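Local coordinates for flavin-nucleotide-binding protein (Mycobacterium smegmatis, PDB 4YBN) that binds FAD and heme b in a split beta-barrel fold and is probably an oxidoreductase related to pyridoxamine 5'-phosphate oxidases, at residues Asp26-Leu34 with Gly213-Thr221; Arg54-Thr65 with Ala147-Ile156. One frame throughout, in Å; residues are numbered along the deposited sequence. Where two conformers were deposited one is given.

Contact 1: residues Asp26-Leu34 with Gly213-Thr221; sequences DDLLDTIPL and GMTGELRNT
Asn220 reaches across from the C-terminal tail into the turn that follows helix 22-29, and it buries more surface than any other residue of the contact. Its CG stands anti to the backbone N (chi1 -157°), which carries the amide past the Asp30 carbonyl to the end of the helix. There ND2 donates to Leu29 O at 3.3 Å, almost head-on to that carbonyl, although the oxygen is tilted out of the amide plane. The same ND2 bonds Phe52 O on strand 44-55, so two backbone carbonyls hold the amide. Its OD1 side lies against Pro33, with Pro33 CB 4.0 Å from Asn220 OD1. The backbone N of Asn220 donates to Asp30 O at 2.6 Å, from above the carbonyl plane. A water lies 3.0 Å from Leu29 O and 2.8 Å from Asn220 O and links the two segments.

Asp30, the first residue to leave helical geometry, turns its carboxylate to Arg54 in a salt bridge, while its CB lies 3.6 Å from Arg219 NH2. The Arg219 side chain crosses that of Thr31 at a slant, OG1 of Thr31 near the guanidinium plane at its edge; that hydroxyl is taken up by Asp27 O. Asp27 OD1 stays well out of the guanidinium plane, near enough only for a general charge attraction.

At the other end the two methyls of Leu218 straddle the CD corner of the Pro33 ring, CD1 and CD2 each 3.8 Å from Pro33 CD. Both residues pack on the second subunit, against its Leu188 and Leu86 respectively. Extended tail and post-helical turn meet without any regular sheet pairing: the C-terminal end closes over the turn leading from helix 22-29 into strand 34-41 of the split beta-barrel, whose Leu34 lines an FAD pocket.

Contact 2: residues Arg54-Thr65 with Ala147-Ile156; sequences RVGDELVIHGST and AATLALALAI. With HEM (protoporphyrin IX containing Fe), chain F.
His62 holds CG between its backbone N and carbonyl carbon (chi1 80°), and this lifts the imidazole off the sheet and sets NE2 2.5 Å from the heme iron as its axial ligand. Thr149, on the neighbouring strand, places CG2 anti to its backbone N (chi1 -57° for OG1), so that this methyl comes in the plane of the imidazole at its edge, 4.0 Å from His62 CD2. Its OG1 faces the heme at 3.1 Å from CAC of the porphyrin and is bonded to Glu145 O. Beyond it, Ser64 CB lies 3.3 Å from the propionate carbon CAD, and Phe96 of the second subunit packs on Ala148 and Thr149.

The two segments are neighbouring antiparallel strands of the split beta-barrel, 58-64 and 149-155, entered on one side through a type II' turn from Val55 to Glu58. Backbone bonds join Leu59 with Leu154, Ile61 with Leu152 and Gly63 with Leu150, each pair in both directions; Gly63 O receives Leu150 N at 2.9 Å in a nearly straight bond. Further single bonds run from Ile156 N to Asp57 O and from Thr65 N to Ala148 O.

Leu59, Ile61, Leu150, Leu152 and Leu154 share one face, where Ile61 CG1 lies 3.9 Å from Leu152 CB. Phe111 covers Ile61, Leu152 and Leu154, Leu70 covers Ile61, Leu150 and Leu152, and Phe52 packs on Leu59. His62, Val60 and Ala153 lie on the other; there Glu58 OE2 rests 3.5 Å from Ala153 CB, while its OE1 bonds Tyr122. At the turn, the side chain of Ile156 crosses that of Arg54 at about a right angle, Ile156 CD1 3.9 Å from Arg54 CG, and Arg54 NH1 holds Gly56 O.

How the contacts relate
From the N terminus the chain runs through helix 22-29 into the turn of contact 1, then along strands 34-41 and 44-55 to the hairpin that opens contact 2. Residues 54-65 pair with 147-156 after helices 68-74 and 116-130 and the strands between them, so contact 2 closes a shorter loop. Only after strand 184-192 and helix 209-212 does the tail return to close contact 1, inside whose long loop contact 2 is nested. Their centres lie about 17 Å apart, yet they meet: Leu29 packs on Ile156 and Arg54, joining the end of helix 22-29 to the hairpin turn and the end of strand 149-155. Both contacts also reach the second subunit.

Contact 1: residues Asp26-Leu34 with Gly213-Thr221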
# COMPACT_ATOMS: atom_id res chain seq x y z
N ASP A 26 -12.12 2.38 -11.13
CA ASP A 26 -11.12 2.69 -12.13
C ASP A 26 -10.25 3.85 -11.75
O ASP A 26 -9.04 3.85 -12.02
CB ASP A 26 -11.80 2.96 -13.52
CG ASP A 26 -12.41 1.72 -14.11
OD1 ASP A 26 -12.12 0.65 -13.59
OD2 ASP A 26 -13.17 1.81 -15.10
N ASP A 27 -10.83 4.86 -11.16
CA ASP A 27 -10.08 5.98 -10.72
C ASP A 27 -9.00 5.57 -9.69
O ASP A 27 -7.83 5.95 -9.81
CB ASP A 27 -11.00 7.05 -10.11
CG ASP A 27 -10.23 8.30 -9.77
OD1 ASP A 27 -9.77 8.97 -10.72
OD2 ASP A 27 -10.06 8.62 -8.56
N LEU A 28 -9.36 4.72 -8.76
CA LEU A 28 -8.36 4.22 -7.83
C LEU A 28 -7.34 3.41 -8.51
O LEU A 28 -6.14 3.67 -8.36
CB LEU A 28 -9.02 3.40 -6.76
CG LEU A 28 -8.07 2.77 -5.73
CD1 LEU A 28 -7.30 3.83 -5.01
CD2 LEU A 28 -8.83 1.91 -4.79
N LEU A 29 -7.76 2.48 -9.37
CA LEU A 29 -6.81 1.62 -10.07
C LEU A 29 -5.93 2.37 -11.06
O LEU A 29 -4.82 1.96 -11.40
CB LEU A 29 -7.56 0.50 -10.79
CG LEU A 29 -8.36 -0.47 -9.96
CD1 LEU A 29 -9.05 -1.50 -10.77
CD2 LEU A 29 -7.50 -1.13 -8.88
N ASP A 30 -6.40 3.51 -11.54
CA ASP A 30 -5.60 4.32 -12.39
C ASP A 30 -4.77 5.33 -11.64
O ASP A 30 -4.16 6.18 -12.28
CB ASP A 30 -6.52 5.11 -13.31
CG ASP A 30 -7.21 4.20 -14.32
OD1 ASP A 30 -6.72 3.05 -14.51
OD2 ASP A 30 -8.24 4.63 -14.89
N THR A 31 -4.78 5.29 -10.32
CA THR A 31 -4.01 6.19 -9.53
C THR A 31 -2.81 5.46 -8.89
O THR A 31 -1.70 5.96 -8.96
CB THR A 31 -4.89 6.80 -8.42
OG1 THR A 31 -5.97 7.49 -9.01
CG2 THR A 31 -4.09 7.81 -7.56
N ILE A 32 -3.05 4.34 -8.24
CA ILE A 32 -2.03 3.65 -7.44
C ILE A 32 -1.43 2.58 -8.29
O ILE A 32 -2.18 1.78 -8.79
CB ILE A 32 -2.70 2.98 -6.20
CG1 ILE A 32 -3.44 4.05 -5.36
CG2 ILE A 32 -1.66 2.27 -5.34
CD1 ILE A 32 -2.52 5.08 -4.77
N PRO A 33 -0.10 2.52 -8.44
CA PRO A 33 0.53 1.49 -9.26
C PRO A 33 0.92 0.19 -8.54
O PRO A 33 1.37 -0.74 -9.18
CB PRO A 33 1.78 2.19 -9.75
CG PRO A 33 2.16 3.04 -8.64
CD PRO A 33 0.90 3.51 -7.99
N LEU A 34 0.73 0.14 -7.22
CA LEU A 34 1.12 -1.02 -6.43
C LEU A 34 -0.11 -1.78 -6.02
O LEU A 34 -1.11 -1.21 -5.57
CB LEU A 34 1.90 -0.55 -5.21
CG LEU A 34 2.00 -1.43 -3.97
CD1 LEU A 34 2.80 -2.67 -4.26
CD2 LEU A 34 2.60 -0.59 -2.84
N GLY A 213 6.11 14.49 -18.14
CA GLY A 213 4.77 14.23 -17.57
C GLY A 213 4.66 13.68 -16.17
O GLY A 213 3.60 13.83 -15.49
N MET A 214 5.71 13.03 -15.69
CA MET A 214 5.69 12.41 -14.36
C MET A 214 5.94 13.49 -13.30
O MET A 214 6.99 13.60 -12.71
CB MET A 214 6.74 11.28 -14.29
CG MET A 214 6.32 10.12 -15.20
SD MET A 214 7.69 8.98 -15.32
CE MET A 214 7.44 8.06 -13.81
N THR A 215 4.93 14.34 -13.14
CA THR A 215 4.98 15.40 -12.19
C THR A 215 3.59 15.51 -11.50
O THR A 215 2.57 15.10 -12.06
CB THR A 215 5.38 16.71 -12.91
OG1 THR A 215 5.90 17.63 -11.96
CG2 THR A 215 4.17 17.30 -13.67
N GLY A 216 3.56 16.09 -10.32
CA GLY A 216 2.34 16.17 -9.51
C GLY A 216 2.16 14.91 -8.69
O GLY A 216 3.12 14.16 -8.40
N GLU A 217 0.91 14.63 -8.41
CA GLU A 217 0.57 13.49 -7.62
C GLU A 217 0.56 12.24 -8.44
O GLU A 217 0.09 12.16 -9.57
CB GLU A 217 -0.77 13.67 -6.93
CG GLU A 217 -0.76 14.76 -5.88
CD GLU A 217 -2.11 14.93 -5.20
OE1 GLU A 217 -3.01 14.07 -5.34
OE2 GLU A 217 -2.26 15.93 -4.50
N LEU A 218 1.12 11.24 -7.83
CA LEU A 218 1.31 9.94 -8.42
C LEU A 218 0.02 9.48 -9.04
O LEU A 218 -0.99 9.51 -8.35
CB LEU A 218 1.65 8.99 -7.29
CG LEU A 218 1.37 7.53 -7.51
CD1 LEU A 218 2.42 7.01 -8.49
CD2 LEU A 218 1.27 6.78 -6.19
N ARG A 219 0.07 9.05 -10.33
CA ARG A 219 -1.08 8.35 -10.98
C ARG A 219 -0.63 7.07 -11.73
O ARG A 219 0.56 6.78 -11.85
CB ARG A 219 -1.96 9.32 -11.83
CG ARG A 219 -2.94 10.10 -10.94
CD ARG A 219 -4.18 10.58 -11.65
NE ARG A 219 -5.17 9.57 -12.09
CZ ARG A 219 -5.83 9.65 -13.24
NH1 ARG A 219 -5.55 10.63 -14.10
NH2 ARG A 219 -6.75 8.74 -13.58
N ASN A 220 -1.61 6.27 -12.16
CA ASN A 220 -1.36 5.01 -12.92
C ASN A 220 -2.04 5.04 -14.35
O ASN A 220 -2.58 4.02 -14.83
CB ASN A 220 -1.82 3.79 -12.07
CG ASN A 220 -1.13 2.49 -12.49
OD1 ASN A 220 -0.15 2.51 -13.22
ND2 ASN A 220 -1.65 1.32 -11.97
N THR A 221 -2.02 6.23 -14.98
CA THR A 221 -2.34 6.45 -16.39
C THR A 221 -2.03 7.89 -16.80
O THR A 221 -2.16 8.82 -15.99
CB THR A 221 -3.81 6.18 -16.73
OG1 THR A 221 -3.91 5.93 -18.14
CG2 THR A 221 -4.75 7.37 -16.35
O HOH W 1 -3.92 1.60 -14.25

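Contact 2: residues Arg54-Thr65 with Ala147-Ile156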
# COMPACT_ATOMS: atom_id res chain seq x y z
N ARG A 54 -4.24 -1.22 -14.98
CA ARG A 54 -5.53 -1.55 -15.48
C ARG A 54 -5.49 -1.34 -16.99
O ARG A 54 -5.24 -0.20 -17.46
CB ARG A 54 -6.61 -0.67 -14.87
CG ARG A 54 -8.00 -1.13 -15.29
CD ARG A 54 -9.14 -0.25 -14.80
NE ARG A 54 -9.07 1.17 -15.21
CZ ARG A 54 -9.58 1.63 -16.35
NH1 ARG A 54 -10.25 0.84 -17.15
NH2 ARG A 54 -9.52 2.91 -16.66
N VAL A 55 -5.72 -2.41 -17.74
CA VAL A 55 -5.80 -2.35 -19.22
C VAL A 55 -7.19 -2.69 -19.54
O VAL A 55 -7.53 -3.83 -19.61
CB VAL A 55 -4.79 -3.25 -19.86
CG1 VAL A 55 -4.84 -3.21 -21.40
CG2 VAL A 55 -3.41 -2.83 -19.38
N GLY A 56 -8.00 -1.66 -19.63
CA GLY A 56 -9.42 -1.83 -19.80
C GLY A 56 -10.12 -2.48 -18.63
O GLY A 56 -10.13 -1.90 -17.55
N ASP A 57 -10.62 -3.68 -18.82
CA ASP A 57 -11.29 -4.42 -17.80
C ASP A 57 -10.43 -5.58 -17.31
O ASP A 57 -10.93 -6.55 -16.78
CB ASP A 57 -12.64 -4.92 -18.29
CG ASP A 57 -13.59 -3.80 -18.63
OD1 ASP A 57 -13.70 -2.78 -17.91
OD2 ASP A 57 -14.25 -3.92 -19.66
N GLU A 58 -9.14 -5.46 -17.46
CA GLU A 58 -8.23 -6.41 -16.85
C GLU A 58 -7.20 -5.68 -15.97
O GLU A 58 -6.70 -4.62 -16.35
CB GLU A 58 -7.55 -7.20 -17.91
CG GLU A 58 -8.39 -8.40 -18.33
CD GLU A 58 -7.85 -9.05 -19.55
OE1 GLU A 58 -7.49 -8.28 -20.49
OE2 GLU A 58 -7.75 -10.31 -19.56
N LEU A 59 -6.87 -6.28 -14.82
CA LEU A 59 -5.68 -5.91 -14.02
C LEU A 59 -4.51 -6.77 -14.37
O LEU A 59 -4.52 -8.01 -14.28
CB LEU A 59 -6.08 -6.07 -12.57
CG LEU A 59 -5.25 -5.54 -11.43
CD1 LEU A 59 -6.14 -5.31 -10.21
CD2 LEU A 59 -4.11 -6.47 -11.14
N VAL A 60 -3.46 -6.13 -14.84
CA VAL A 60 -2.35 -6.83 -15.43
C VAL A 60 -1.07 -6.68 -14.64
O VAL A 60 -0.74 -5.56 -14.26
CB VAL A 60 -2.12 -6.30 -16.86
CG1 VAL A 60 -1.01 -7.05 -17.55
CG2 VAL A 60 -3.43 -6.38 -17.65
N ILE A 61 -0.34 -7.77 -14.43
CA ILE A 61 0.95 -7.74 -13.79
C ILE A 61 1.95 -8.46 -14.63
O ILE A 61 1.60 -9.23 -15.56
CB ILE A 61 0.88 -8.38 -12.36
CG1 ILE A 61 0.45 -9.87 -12.40
CG2 ILE A 61 -0.12 -7.57 -11.51
CD1 ILE A 61 0.29 -10.56 -11.08
N HIS A 62 3.20 -8.31 -14.28
CA HIS A 62 4.22 -9.07 -14.91
C HIS A 62 5.44 -9.32 -14.10
O HIS A 62 5.66 -8.69 -13.06
CB HIS A 62 4.60 -8.38 -16.20
CG HIS A 62 5.52 -7.26 -16.01
ND1 HIS A 62 5.22 -6.22 -15.17
CD2 HIS A 62 6.76 -7.03 -16.49
CE1 HIS A 62 6.23 -5.36 -15.17
NE2 HIS A 62 7.17 -5.84 -15.97
N GLY A 63 6.29 -10.20 -14.57
CA GLY A 63 7.56 -10.43 -13.86
C GLY A 63 8.33 -11.57 -14.45
O GLY A 63 8.01 -11.96 -15.56
N SER A 64 9.30 -12.13 -13.71
CA SER A 64 10.16 -13.15 -14.26
C SER A 64 9.41 -14.46 -14.38
O SER A 64 8.67 -14.87 -13.46
CB SER A 64 11.43 -13.35 -13.39
OG SER A 64 12.21 -14.45 -13.87
N THR A 65 9.60 -15.12 -15.51
CA THR A 65 9.11 -16.49 -15.65
C THR A 65 9.65 -17.45 -14.60
O THR A 65 9.06 -18.56 -14.42
CB THR A 65 9.48 -17.11 -17.00
OG1 THR A 65 10.91 -17.11 -17.14
CG2 THR A 65 8.78 -16.38 -18.14
N ALA A 147 10.42 -13.71 -23.75
CA ALA A 147 10.44 -15.11 -23.27
C ALA A 147 10.83 -15.20 -21.83
O ALA A 147 10.43 -16.12 -21.14
CB ALA A 147 11.37 -15.99 -24.10
N ALA A 148 11.56 -14.21 -21.34
CA ALA A 148 11.89 -14.14 -19.91
C ALA A 148 10.76 -13.52 -19.02
O ALA A 148 10.89 -13.46 -17.84
CB ALA A 148 13.18 -13.38 -19.69
N THR A 149 9.64 -13.16 -19.61
CA THR A 149 8.55 -12.45 -18.94
C THR A 149 7.22 -13.23 -18.93
O THR A 149 6.75 -13.78 -19.90
CB THR A 149 8.36 -11.03 -19.57
OG1 THR A 149 9.60 -10.33 -19.48
CG2 THR A 149 7.33 -10.14 -18.86
N LEU A 150 6.61 -13.21 -17.77
CA LEU A 150 5.33 -13.77 -17.52
C LEU A 150 4.45 -12.59 -17.33
O LEU A 150 4.72 -11.71 -16.52
CB LEU A 150 5.48 -14.56 -16.23
CG LEU A 150 4.43 -15.55 -15.80
CD1 LEU A 150 4.04 -16.48 -16.93
CD2 LEU A 150 4.99 -16.35 -14.62
N ALA A 151 3.43 -12.49 -18.13
CA ALA A 151 2.39 -11.50 -17.96
C ALA A 151 1.11 -12.18 -17.61
O ALA A 151 0.78 -13.17 -18.23
CB ALA A 151 2.23 -10.72 -19.28
N LEU A 152 0.36 -11.63 -16.67
CA LEU A 152 -0.86 -12.22 -16.16
C LEU A 152 -1.96 -11.23 -16.01
O LEU A 152 -1.69 -10.08 -15.66
CB LEU A 152 -0.61 -12.81 -14.75
CG LEU A 152 0.56 -13.79 -14.66
CD1 LEU A 152 0.98 -13.97 -13.22
CD2 LEU A 152 0.14 -15.11 -15.21
N ALA A 153 -3.22 -11.64 -16.20
CA ALA A 153 -4.35 -10.71 -16.20
C ALA A 153 -5.49 -11.26 -15.40
O ALA A 153 -5.83 -12.45 -15.54
CB ALA A 153 -4.83 -10.47 -17.64
N LEU A 154 -6.01 -10.44 -14.53
CA LEU A 154 -7.18 -10.75 -13.76
C LEU A 154 -8.34 -9.92 -14.23
O LEU A 154 -8.26 -8.70 -14.30
CB LEU A 154 -6.87 -10.43 -12.29
CG LEU A 154 -7.99 -10.60 -11.27
CD1 LEU A 154 -8.21 -12.09 -11.08
CD2 LEU A 154 -7.72 -9.96 -9.94
N ALA A 155 -9.43 -10.59 -14.56
CA ALA A 155 -10.65 -9.96 -15.06
C ALA A 155 -11.33 -9.13 -14.03
O ALA A 155 -11.52 -9.56 -12.92
CB ALA A 155 -11.64 -11.04 -15.57
N ILE A 156 -11.69 -7.90 -14.39
CA ILE A 156 -12.49 -7.08 -13.55
C ILE A 156 -13.92 -7.19 -14.05
O ILE A 156 -14.27 -6.59 -15.07
CB ILE A 156 -12.10 -5.62 -13.58
CG1 ILE A 156 -10.63 -5.43 -13.23
CG2 ILE A 156 -13.03 -4.85 -12.64
CD1 ILE A 156 -10.07 -4.08 -13.69
CHA HEM F . 10.74 -7.35 -12.83
CHB HEM F . 8.75 -2.99 -13.14
CHC HEM F . 8.52 -3.37 -17.97
CHD HEM F . 10.30 -7.82 -17.61
C1A HEM F . 10.24 -6.13 -12.50
C2A HEM F . 10.18 -5.62 -11.18
C3A HEM F . 9.59 -4.40 -11.27
C4A HEM F . 9.31 -4.15 -12.64
CMA HEM F . 9.33 -3.49 -10.10
CAA HEM F . 10.64 -6.31 -9.90
CBA HEM F . 12.16 -6.38 -9.71
CGA HEM F . 12.45 -7.10 -8.41
O1A HEM F . 12.92 -6.45 -7.44
O2A HEM F . 12.23 -8.33 -8.28
C1B HEM F . 8.54 -2.70 -14.49
C2B HEM F . 8.04 -1.44 -14.95
C3B HEM F . 7.95 -1.51 -16.31
C4B HEM F . 8.44 -2.87 -16.68
CMB HEM F . 7.66 -0.24 -14.10
CAB HEM F . 7.52 -0.35 -17.13
CBB HEM F . 7.77 -0.27 -18.43
C1C HEM F . 8.95 -4.65 -18.34
C2C HEM F . 8.80 -5.25 -19.62
C3C HEM F . 9.32 -6.54 -19.53
C4C HEM F . 9.79 -6.70 -18.16
CMC HEM F . 8.21 -4.58 -20.84
CAC HEM F . 9.47 -7.51 -20.64
CBC HEM F . 9.36 -7.25 -21.96
C1D HEM F . 10.57 -8.02 -16.27
C2D HEM F . 11.18 -9.27 -15.77
C3D HEM F . 11.30 -9.11 -14.46
C4D HEM F . 10.75 -7.79 -14.14
CMD HEM F . 11.61 -10.49 -16.55
CAD HEM F . 11.88 -10.05 -13.45
CBD HEM F . 13.31 -9.60 -13.10
CGD HEM F . 14.11 -10.69 -12.40
O1D HEM F . 15.07 -11.27 -12.96
O2D HEM F . 13.79 -11.02 -11.24
NA HEM F . 9.71 -5.22 -13.38
NB HEM F . 8.79 -3.50 -15.55
NC HEM F . 9.48 -5.59 -17.46
ND HEM F . 10.34 -7.17 -15.25
FE HEM F . 9.56 -5.46 -15.37
O HOH W 2 13.33 -13.22 -16.12
O HOH W 3 11.59 -18.09 -19.60